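Local coordinates for EmGH1 (PDB 5Z87), which probably hydrolyses beta-glucosidic bonds, as a glycoside hydrolase family 3 enzyme built on a TIM-barrel-like domain, at residues P43-M54 with R370-F381; L262-T270 with L295-F306. All blocks are in the same frame, centred on the assembly; numbering follows the deposited sequence.

Both contacts involve helices of the barrel-type N-terminal domain, 43-54 packing on one of them, rather than line the pocket that holds dithiothreitol in this structure; each lies away from the residues around that ligand, such as D313 and E541. Contact 2 (L262-T270 with L295-F306) is nested in sequence inside the long loop that contact 1 (P43-M54 with R370-F381) closes. Their centres are 21 Å apart, yet the helices they use meet: R375 NH2 of 370-381 comes within 3.2 Å of R301 NE of 295-306. The two arginines carry like charges but share an acid, D343, which forms salt bridges with both and probably offsets much of their repulsion.

Contact 1 (P43-M54 with R370-F381); sequences PARRAAALANLM and RRAAERILAAKF
Near the N-terminus, helix 43-51 packs across barrel-domain helix 366-382, the local axes 7.8 Å apart and at 130°. Small residues let them close in: A47 CB drops as a knob among E374, L377, A378 and F381, 3.6 Å from A378 CB. The F381 ring is a second knob, seated among P43, R46, A47 and L50. R46 CB stands over its centre, 3.7 Å from the centroid, while the bend at chi3 (66°) sets the guanidinium beyond the ring edge, its own face against F381 CD1, CZ 3.4 Å from CD1, planes 45° apart; D387 takes it in a salt bridge. L377 CD1 meets M54 SD tip to tip at 3.7 Å. At the other end R370 lays its guanidinium over A51 CB. Its NH1 and NH2 both grip N52 OD1, NH1 at 3.0 Å, from one face of the amide. Within its own helix, NE and NH2 hold E374 OE1 in a salt bridge, NE at 2.7 Å, which steadies the group. Replacing R370 with an alanine is likely to cost E374 this salt bridge and N52 OD1 both donors, and to uncover A51 CB. Such interlocking is knobs-into-holes packing, here of an N-terminal helix on helix 366-382.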
loop_
_atom_site.group_PDB
_atom_site.type_symbol
_atom_site.label_atom_id
_atom_site.label_comp_id
_atom_site.label_asym_id
_atom_site.label_seq_id
_atom_site.Cartn_x
_atom_site.Cartn_y
_atom_site.Cartn_z
ATOM N N PRO A 43 39.407 15.850 13.681
ATOM C CA PRO A 43 39.213 14.387 13.714
ATOM C C PRO A 43 39.560 13.706 12.412
ATOM O O PRO A 43 40.170 12.627 12.420
ATOM C CB PRO A 43 37.720 14.249 14.047
ATOM C CG PRO A 43 37.432 15.450 14.897
ATOM C CD PRO A 43 38.304 16.571 14.340
ATOM N N ALA A 44 39.185 14.315 11.284
ATOM C CA ALA A 44 39.474 13.735 9.978
ATOM C C ALA A 44 40.978 13.644 9.735
ATOM O O ALA A 44 41.477 12.633 9.234
ATOM C CB ALA A 44 38.795 14.570 8.885
ATOM N N ARG A 45 41.721 14.690 10.091
ATOM C CA ARG A 45 43.160 14.661 9.868
ATOM C C ARG A 45 43.849 13.699 10.829
ATOM O O ARG A 45 44.770 12.977 10.430
ATOM C CB ARG A 45 43.722 16.078 9.956
ATOM C CG ARG A 45 43.263 16.912 8.746
ATOM C CD ARG A 45 43.655 18.380 8.819
ATOM N NE ARG A 45 45.085 18.572 8.595
ATOM C CZ ARG A 45 45.713 19.734 8.747
ATOM N NH1 ARG A 45 45.033 20.812 9.122
ATOM N NH2 ARG A 45 47.018 19.815 8.531
ATOM N N ARG A 46 43.377 13.613 12.076
ATOM C CA ARG A 46 43.941 12.619 12.983
ATOM C C ARG A 46 43.644 11.210 12.498
ATOM O O ARG A 46 44.482 10.311 12.642
ATOM C CB ARG A 46 43.428 12.830 14.409
ATOM C CG ARG A 46 43.838 14.176 14.999
ATOM C CD ARG A 46 43.194 14.432 16.352
ATOM N NE ARG A 46 43.688 13.489 17.348
ATOM C CZ ARG A 46 43.279 13.448 18.611
ATOM N NH1 ARG A 46 42.354 14.296 19.044
ATOM N NH2 ARG A 46 43.791 12.546 19.439
ATOM N N ALA A 47 42.467 10.994 11.896
ATOM C CA ALA A 47 42.117 9.645 11.435
ATOM C C ALA A 47 42.967 9.224 10.242
ATOM O O ALA A 47 43.419 8.076 10.167
ATOM C CB ALA A 47 40.628 9.562 11.077
ATOM N N ALA A 48 43.191 10.132 9.292
ATOM C CA ALA A 48 44.078 9.808 8.177
ATOM C C ALA A 48 45.486 9.489 8.672
ATOM O O ALA A 48 46.093 8.495 8.260
ATOM C CB ALA A 48 44.105 10.963 7.173
ATOM N N ALA A 49 46.022 10.327 9.563
ATOM C CA ALA A 49 47.372 10.086 10.068
ATOM C C ALA A 49 47.471 8.725 10.749
ATOM O O ALA A 49 48.459 7.999 10.572
ATOM C CB ALA A 49 47.784 11.209 11.019
ATOM N N LEU A 50 46.444 8.345 11.509
ATOM C CA LEU A 50 46.477 7.057 12.188
ATOM C C LEU A 50 46.342 5.915 11.199
ATOM O O LEU A 50 47.033 4.889 11.317
ATOM C CB LEU A 50 45.368 6.992 13.237
ATOM C CG LEU A 50 45.195 5.657 13.968
ATOM C CD1 LEU A 50 46.489 5.262 14.665
ATOM C CD2 LEU A 50 44.023 5.708 14.965
ATOM N N ALA A 51 45.444 6.068 10.220
ATOM C CA ALA A 51 45.195 4.984 9.274
ATOM C C ALA A 51 46.441 4.660 8.450
ATOM O O ALA A 51 46.672 3.495 8.111
ATOM C CB ALA A 51 44.018 5.355 8.365
ATOM N N ASN A 52 47.253 5.671 8.129
ATOM C CA ASN A 52 48.503 5.431 7.412
ATOM C C ASN A 52 49.462 4.539 8.189
ATOM O O ASN A 52 50.347 3.936 7.583
ATOM C CB ASN A 52 49.185 6.755 7.078
ATOM C CG ASN A 52 48.409 7.557 6.043
ATOM O OD1 ASN A 52 47.729 6.982 5.189
ATOM N ND2 ASN A 52 48.491 8.886 6.121
ATOM N N LEU A 53 49.295 4.415 9.501
ATOM C CA LEU A 53 50.185 3.591 10.305
ATOM C C LEU A 53 49.706 2.154 10.473
ATOM O O LEU A 53 50.463 1.331 11.001
ATOM C CB LEU A 53 50.370 4.219 11.690
ATOM C CG LEU A 53 50.688 5.711 11.697
ATOM C CD1 LEU A 53 50.816 6.218 13.112
ATOM C CD2 LEU A 53 51.957 5.972 10.911
ATOM N N MET A 54 48.490 1.821 10.033
ATOM C CA MET A 54 47.843 0.571 10.417
ATOM C C MET A 54 47.938 -0.470 9.309
ATOM O O MET A 54 47.970 -0.136 8.129
ATOM C CB MET A 54 46.371 0.813 10.775
ATOM C CG MET A 54 46.183 1.844 11.876
ATOM S SD MET A 54 44.474 2.298 12.232
ATOM C CE MET A 54 43.780 0.709 12.725
ATOM N N ARG A 370 40.070 0.523 3.852
ATOM C CA ARG A 370 40.643 1.774 4.340
ATOM C C ARG A 370 39.615 2.905 4.331
ATOM O O ARG A 370 39.586 3.732 5.256
ATOM C CB ARG A 370 41.874 2.131 3.491
ATOM C CG ARG A 370 42.296 3.598 3.493
ATOM C CD ARG A 370 42.814 4.013 4.842
ATOM N NE ARG A 370 43.141 5.440 4.939
ATOM C CZ ARG A 370 44.389 5.915 4.964
ATOM N NH1 ARG A 370 45.415 5.074 4.873
ATOM N NH2 ARG A 370 44.612 7.224 5.071
ATOM N N ARG A 371 38.769 2.965 3.295
ATOM C CA ARG A 371 37.694 3.957 3.279
ATOM C C ARG A 371 36.791 3.797 4.500
ATOM O O ARG A 371 36.486 4.770 5.201
ATOM C CB ARG A 371 36.885 3.836 1.982
ATOM C CG ARG A 371 35.806 4.917 1.829
ATOM C CD ARG A 371 34.965 4.703 0.561
ATOM N NE ARG A 371 34.134 3.494 0.618
ATOM C CZ ARG A 371 33.185 3.196 -0.270
ATOM N NH1 ARG A 371 32.934 4.016 -1.290
ATOM N NH2 ARG A 371 32.483 2.081 -0.139
ATOM N N ALA A 372 36.392 2.563 4.797
ATOM C CA ALA A 372 35.501 2.334 5.926
ATOM C C ALA A 372 36.208 2.598 7.255
ATOM O O ALA A 372 35.699 3.346 8.102
ATOM C CB ALA A 372 34.948 0.909 5.864
ATOM N N ALA A 373 37.399 2.016 7.452
ATOM C CA ALA A 373 38.084 2.171 8.737
ATOM C C ALA A 373 38.431 3.627 9.027
ATOM O O ALA A 373 38.453 4.042 10.191
ATOM C CB ALA A 373 39.339 1.303 8.787
ATOM N N GLU A 374 38.672 4.433 7.994
ATOM C CA GLU A 374 39.038 5.812 8.266
ATOM C C GLU A 374 37.835 6.608 8.754
ATOM O O GLU A 374 37.972 7.451 9.648
ATOM C CB GLU A 374 39.674 6.462 7.029
ATOM C CG GLU A 374 40.310 7.808 7.367
ATOM C CD GLU A 374 41.090 8.430 6.217
ATOM O OE1 GLU A 374 41.795 7.682 5.493
ATOM O OE2 GLU A 374 40.987 9.672 6.049
ATOM N N ARG A 375 36.645 6.345 8.190
ATOM C CA ARG A 375 35.421 6.979 8.683
ATOM C C ARG A 375 35.209 6.666 10.156
ATOM O O ARG A 375 34.943 7.563 10.968
ATOM C CB ARG A 375 34.209 6.508 7.865
ATOM C CG ARG A 375 34.147 7.065 6.468
ATOM C CD ARG A 375 33.540 6.077 5.496
ATOM N NE ARG A 375 33.292 6.709 4.205
ATOM C CZ ARG A 375 32.640 6.141 3.196
ATOM N NH1 ARG A 375 32.157 4.911 3.309
ATOM N NH2 ARG A 375 32.477 6.810 2.065
ATOM N N ILE A 376 35.334 5.383 10.509
ATOM C CA ILE A 376 35.187 4.931 11.891
ATOM C C ILE A 376 36.163 5.662 12.807
ATOM O O ILE A 376 35.781 6.185 13.862
ATOM C CB ILE A 376 35.398 3.412 11.965
ATOM C CG1 ILE A 376 34.328 2.684 11.160
ATOM C CG2 ILE A 376 35.419 2.951 13.427
ATOM C CD1 ILE A 376 32.941 2.868 11.735
ATOM N N LEU A 377 37.445 5.687 12.423
ATOM C CA LEU A 377 38.469 6.342 13.238
ATOM C C LEU A 377 38.172 7.824 13.416
ATOM O O LEU A 377 38.316 8.366 14.518
ATOM C CB LEU A 377 39.840 6.146 12.595
ATOM C CG LEU A 377 40.291 4.686 12.622
ATOM C CD1 LEU A 377 41.582 4.530 11.828
ATOM C CD2 LEU A 377 40.457 4.205 14.050
ATOM N N ALA A 378 37.729 8.493 12.349
ATOM C CA ALA A 378 37.444 9.920 12.457
ATOM C C ALA A 378 36.304 10.168 13.432
ATOM O O ALA A 378 36.344 11.125 14.221
ATOM C CB ALA A 378 37.122 10.500 11.078
ATOM N N ALA A 379 35.292 9.295 13.412
ATOM C CA ALA A 379 34.193 9.431 14.357
ATOM C C ALA A 379 34.687 9.231 15.782
ATOM O O ALA A 379 34.284 9.964 16.695
ATOM C CB ALA A 379 33.072 8.440 14.016
ATOM N N LYS A 380 35.587 8.264 15.988
ATOM C CA LYS A 380 36.113 8.026 17.332
ATOM C C LYS A 380 36.893 9.239 17.843
ATOM O O LYS A 380 36.720 9.657 18.994
ATOM C CB LYS A 380 36.982 6.767 17.343
ATOM C CG LYS A 380 36.204 5.505 17.074
ATOM C CD LYS A 380 37.055 4.252 17.137
ATOM C CE LYS A 380 36.145 3.026 17.341
ATOM N NZ LYS A 380 36.871 1.719 17.347
ATOM N N PHE A 381 37.739 9.831 17.001
ATOM C CA PHE A 381 38.432 11.051 17.403
ATOM C C PHE A 381 37.435 12.145 17.772
ATOM O O PHE A 381 37.528 12.746 18.850
ATOM C CB PHE A 381 39.385 11.509 16.289
ATOM C CG PHE A 381 40.692 10.730 16.246
ATOM C CD1 PHE A 381 41.613 10.825 17.294
ATOM C CD2 PHE A 381 41.000 9.909 15.167
ATOM C CE1 PHE A 381 42.811 10.101 17.274
ATOM C CE2 PHE A 381 42.202 9.188 15.130
ATOM C CZ PHE A 381 43.108 9.283 16.188
#

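Contact 2 (L262-T270 with L295-F306); sequences LPPFRAAIT and LLNDVLRDDWGF. With EDO (1,2-ethanediol), chain K.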
loop_
_atom_site.group_PDB
_atom_site.type_symbol
_atom_site.label_atom_id
_atom_site.label_comp_id
_atom_site.label_asym_id
_atom_site.label_seq_id
_atom_site.Cartn_x
_atom_site.Cartn_y
_atom_site.Cartn_z
ATOM N N LEU A 262 13.424 11.122 2.831
ATOM C CA LEU A 262 14.776 11.650 3.026
ATOM C C LEU A 262 14.906 12.963 3.801
ATOM O O LEU A 262 15.957 13.170 4.416
ATOM C CB LEU A 262 15.460 11.840 1.667
ATOM C CG LEU A 262 15.802 10.560 0.906
ATOM C CD1 LEU A 262 16.518 10.905 -0.389
ATOM C CD2 LEU A 262 16.641 9.614 1.768
ATOM N N PRO A 263 13.944 13.892 3.770
ATOM C CA PRO A 263 14.203 15.241 4.353
ATOM C C PRO A 263 14.678 15.193 5.800
ATOM O O PRO A 263 15.556 15.988 6.184
ATOM C CB PRO A 263 12.851 15.956 4.216
ATOM C CG PRO A 263 12.255 15.335 2.970
ATOM C CD PRO A 263 12.676 13.881 3.001
ATOM N N PRO A 264 14.150 14.302 6.650
ATOM C CA PRO A 264 14.718 14.239 8.013
ATOM C C PRO A 264 16.149 13.739 8.046
ATOM O O PRO A 264 16.960 14.249 8.835
ATOM C CB PRO A 264 13.761 13.298 8.765
ATOM C CG PRO A 264 12.977 12.594 7.708
ATOM C CD PRO A 264 12.885 13.545 6.560
ATOM N N PHE A 265 16.483 12.746 7.223
ATOM C CA PHE A 265 17.872 12.309 7.112
ATOM C C PHE A 265 18.747 13.435 6.578
ATOM O O PHE A 265 19.837 13.690 7.099
ATOM C CB PHE A 265 17.974 11.087 6.200
ATOM C CG PHE A 265 17.520 9.802 6.842
ATOM C CD1 PHE A 265 18.377 9.085 7.671
ATOM C CD2 PHE A 265 16.249 9.289 6.582
ATOM C CE1 PHE A 265 17.962 7.899 8.256
ATOM C CE2 PHE A 265 15.830 8.105 7.164
ATOM C CZ PHE A 265 16.681 7.404 8.005
ATOM N N ARG A 266 18.280 14.131 5.539
ATOM C CA ARG A 266 19.088 15.205 4.977
ATOM C C ARG A 266 19.367 16.279 6.018
ATOM O O ARG A 266 20.496 16.773 6.121
ATOM C CB ARG A 266 18.407 15.819 3.756
ATOM C CG ARG A 266 19.272 16.870 3.068
ATOM C CD ARG A 266 18.588 17.438 1.829
ATOM N NE ARG A 266 19.413 18.453 1.177
ATOM C CZ ARG A 266 19.883 18.374 -0.065
ATOM N NH1 ARG A 266 19.604 17.322 -0.827
ATOM N NH2 ARG A 266 20.629 19.361 -0.551
ATOM N N ALA A 267 18.352 16.641 6.812
ATOM C CA ALA A 267 18.548 17.653 7.840
ATOM C C ALA A 267 19.467 17.150 8.953
ATOM O O ALA A 267 20.353 17.879 9.407
ATOM C CB ALA A 267 17.204 18.089 8.412
ATOM N N ALA A 268 19.255 15.915 9.412
ATOM C CA ALA A 268 20.123 15.325 10.427
ATOM C C ALA A 268 21.577 15.295 9.972
ATOM O O ALA A 268 22.488 15.575 10.761
ATOM C CB ALA A 268 19.657 13.902 10.751
ATOM N N ILE A 269 21.810 14.943 8.707
ATOM C CA ILE A 269 23.162 14.732 8.213
ATOM C C ILE A 269 23.832 16.063 7.889
ATOM O O ILE A 269 24.925 16.353 8.386
ATOM C CB ILE A 269 23.136 13.799 6.987
ATOM C CG1 ILE A 269 22.730 12.380 7.391
ATOM C CG2 ILE A 269 24.477 13.799 6.284
ATOM C CD1 ILE A 269 23.793 11.619 8.170
ATOM N N THR A 270 23.182 16.905 7.076
ATOM C CA THR A 270 23.808 18.119 6.563
ATOM C C THR A 270 23.605 19.351 7.434
ATOM O O THR A 270 24.289 20.351 7.214
ATOM C CB THR A 270 23.286 18.480 5.167
ATOM O OG1 THR A 270 21.935 18.947 5.278
ATOM C CG2 THR A 270 23.371 17.301 4.187
ATOM N N LEU A 295 21.708 5.008 -2.709
ATOM C CA LEU A 295 21.344 5.617 -1.432
ATOM C C LEU A 295 22.577 5.858 -0.559
ATOM O O LEU A 295 22.806 6.979 -0.086
ATOM C CB LEU A 295 20.340 4.713 -0.710
ATOM C CG LEU A 295 19.134 5.302 0.020
ATOM C CD1 LEU A 295 18.613 6.541 -0.686
ATOM C CD2 LEU A 295 18.025 4.239 0.151
ATOM N N LEU A 296 23.378 4.809 -0.325
ATOM C CA LEU A 296 24.498 4.859 0.612
ATOM C C LEU A 296 25.710 5.622 0.075
ATOM O O LEU A 296 26.566 6.030 0.863
ATOM C CB LEU A 296 24.922 3.435 0.995
ATOM C CG LEU A 296 23.886 2.633 1.796
ATOM C CD1 LEU A 296 24.363 1.226 2.129
ATOM C CD2 LEU A 296 23.521 3.378 3.071
ATOM N N ASN A 297 25.809 5.839 -1.234
ATOM C CA ASN A 297 26.952 6.555 -1.786
ATOM C C ASN A 297 26.551 7.815 -2.541
ATOM O O ASN A 297 26.970 8.913 -2.159
ATOM C CB ASN A 297 27.761 5.641 -2.706
ATOM C CG ASN A 297 28.970 6.352 -3.292
ATOM O OD1 ASN A 297 29.989 6.492 -2.623
ATOM N ND2 ASN A 297 28.849 6.834 -4.529
ATOM N N ASP A 298 25.773 7.683 -3.618
ATOM C CA ASP A 298 25.480 8.831 -4.468
ATOM C C ASP A 298 24.770 9.931 -3.695
ATOM O O ASP A 298 25.131 11.110 -3.798
ATOM C CB ASP A 298 24.642 8.396 -5.673
ATOM C CG ASP A 298 25.353 7.357 -6.534
ATOM O OD1 ASP A 298 26.450 6.905 -6.146
ATOM O OD2 ASP A 298 24.805 6.994 -7.598
ATOM N N VAL A 299 23.747 9.566 -2.924
ATOM C CA VAL A 299 23.005 10.561 -2.157
ATOM C C VAL A 299 23.755 10.936 -0.884
ATOM O O VAL A 299 23.970 12.118 -0.596
ATOM C CB VAL A 299 21.592 10.042 -1.837
ATOM C CG1 VAL A 299 20.973 10.867 -0.729
ATOM C CG2 VAL A 299 20.715 10.066 -3.090
ATOM N N LEU A 300 24.154 9.935 -0.104
ATOM C CA LEU A 300 24.642 10.202 1.242
ATOM C C LEU A 300 26.042 10.809 1.208
ATOM O O LEU A 300 26.294 11.828 1.854
ATOM C CB LEU A 300 24.609 8.920 2.064
ATOM C CG LEU A 300 25.028 8.976 3.535
ATOM C CD1 LEU A 300 24.190 9.954 4.335
ATOM C CD2 LEU A 300 24.927 7.584 4.103
ATOM N N ARG A 301 26.948 10.218 0.422
ATOM C CA ARG A 301 28.315 10.723 0.304
ATOM C C ARG A 301 28.415 11.879 -0.687
ATOM O O ARG A 301 28.880 12.967 -0.338
ATOM C CB ARG A 301 29.266 9.592 -0.107
ATOM C CG ARG A 301 29.315 8.452 0.887
ATOM C CD ARG A 301 29.670 8.936 2.283
ATOM N NE ARG A 301 29.636 7.839 3.254
ATOM C CZ ARG A 301 30.070 7.926 4.506
ATOM N NH1 ARG A 301 29.988 6.856 5.288
ATOM N NH2 ARG A 301 30.579 9.074 4.976
ATOM N N ASP A 302 27.978 11.663 -1.932
ATOM C CA ASP A 302 28.224 12.647 -2.985
ATOM C C ASP A 302 27.280 13.837 -2.881
ATOM O O ASP A 302 27.724 14.987 -2.918
ATOM C CB ASP A 302 28.102 12.000 -4.373
ATOM C CG ASP A 302 29.173 10.947 -4.637
ATOM O OD1 ASP A 302 30.134 10.838 -3.841
ATOM O OD2 ASP A 302 29.043 10.219 -5.647
ATOM N N ASP A 303 25.971 13.592 -2.779
ATOM C CA ASP A 303 25.028 14.712 -2.768
ATOM C C ASP A 303 25.089 15.473 -1.449
ATOM O O ASP A 303 25.092 16.706 -1.437
ATOM C CB ASP A 303 23.595 14.226 -3.001
ATOM C CG ASP A 303 23.315 13.823 -4.441
ATOM O OD1 ASP A 303 24.179 13.981 -5.330
ATOM O OD2 ASP A 303 22.189 13.341 -4.676
ATOM N N TRP A 304 25.102 14.757 -0.325
ATOM C CA TRP A 304 24.980 15.403 0.979
ATOM C C TRP A 304 26.312 15.667 1.665
ATOM O O TRP A 304 26.340 16.439 2.627
ATOM C CB TRP A 304 24.128 14.560 1.936
ATOM C CG TRP A 304 22.694 14.375 1.517
ATOM C CD1 TRP A 304 22.046 14.967 0.463
ATOM C CD2 TRP A 304 21.736 13.528 2.153
ATOM N NE1 TRP A 304 20.739 14.536 0.409
ATOM C CE2 TRP A 304 20.522 13.656 1.437
ATOM C CE3 TRP A 304 21.784 12.680 3.262
ATOM C CZ2 TRP A 304 19.366 12.954 1.792
ATOM C CZ3 TRP A 304 20.636 11.979 3.616
ATOM C CH2 TRP A 304 19.442 12.124 2.878
ATOM N N GLY A 305 27.390 15.006 1.241
ATOM C CA GLY A 305 28.694 15.248 1.822
ATOM C C GLY A 305 28.926 14.604 3.163
ATOM O O GLY A 305 29.772 15.089 3.926
ATOM N N PHE A 306 28.207 13.520 3.475
ATOM C CA PHE A 306 28.374 12.840 4.755
ATOM C C PHE A 306 29.808 12.342 4.937
ATOM O O PHE A 306 30.385 11.709 4.046
ATOM C CB PHE A 306 27.400 11.667 4.840
ATOM C CG PHE A 306 27.428 10.921 6.160
ATOM C CD1 PHE A 306 27.316 11.592 7.367
ATOM C CD2 PHE A 306 27.512 9.532 6.176
ATOM C CE1 PHE A 306 27.307 10.886 8.575
ATOM C CE2 PHE A 306 27.510 8.824 7.358
ATOM C CZ PHE A 306 27.390 9.498 8.563
HETATM C C1 EDO K . 21.257 17.259 -4.201
HETATM O O1 EDO K . 20.977 17.016 -5.585
HETATM C C2 EDO K . 22.095 18.531 -4.104
HETATM O O2 EDO K . 21.248 19.670 -3.893
HETATM O O HOH W 1 17.755 15.320 -0.413
#
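W304 lies with one face against helix 263-270. R266 CA sits 3.7 Å from the centroid of the W304 six-membered ring, 10° off the normal, and R266 CB continues over the rim. F265 CB and L262 CD2 close on W304 CH2, the latter at 3.9 Å, while V299 CG1 backs the opposite face. T270 CG2 crosses the base of the indole, 3.6 Å from W304 CB. I269 CD1 rides over the F306 ring, 3.6 Å from F306 CE1, and I269 CG1 packs on L300 CD1.

R266 runs extended from CG to NE, its CG anti to the backbone N (chi1 -175°), carrying the guanidinium to the pyrrole side of the indole, steeply inclined to it, with NH1 3.3 Å from W304 NE1. Both are donors and do not bond; one water accepts from each, 2.8 Å from R266 NH1. R266 NH2 gives a weak bond to an ethanediol, probably from the crystallisation liquor. T270 OG1 bonds to R266 O at 2.7 Å, which fixes the turn of the threonine.

Outside this shell, F265, I269 and L300 reach L277 of strand 276-279, F265 and L295 meet strand 229-235, and helix 201-216 packs against P263, P264 and A267.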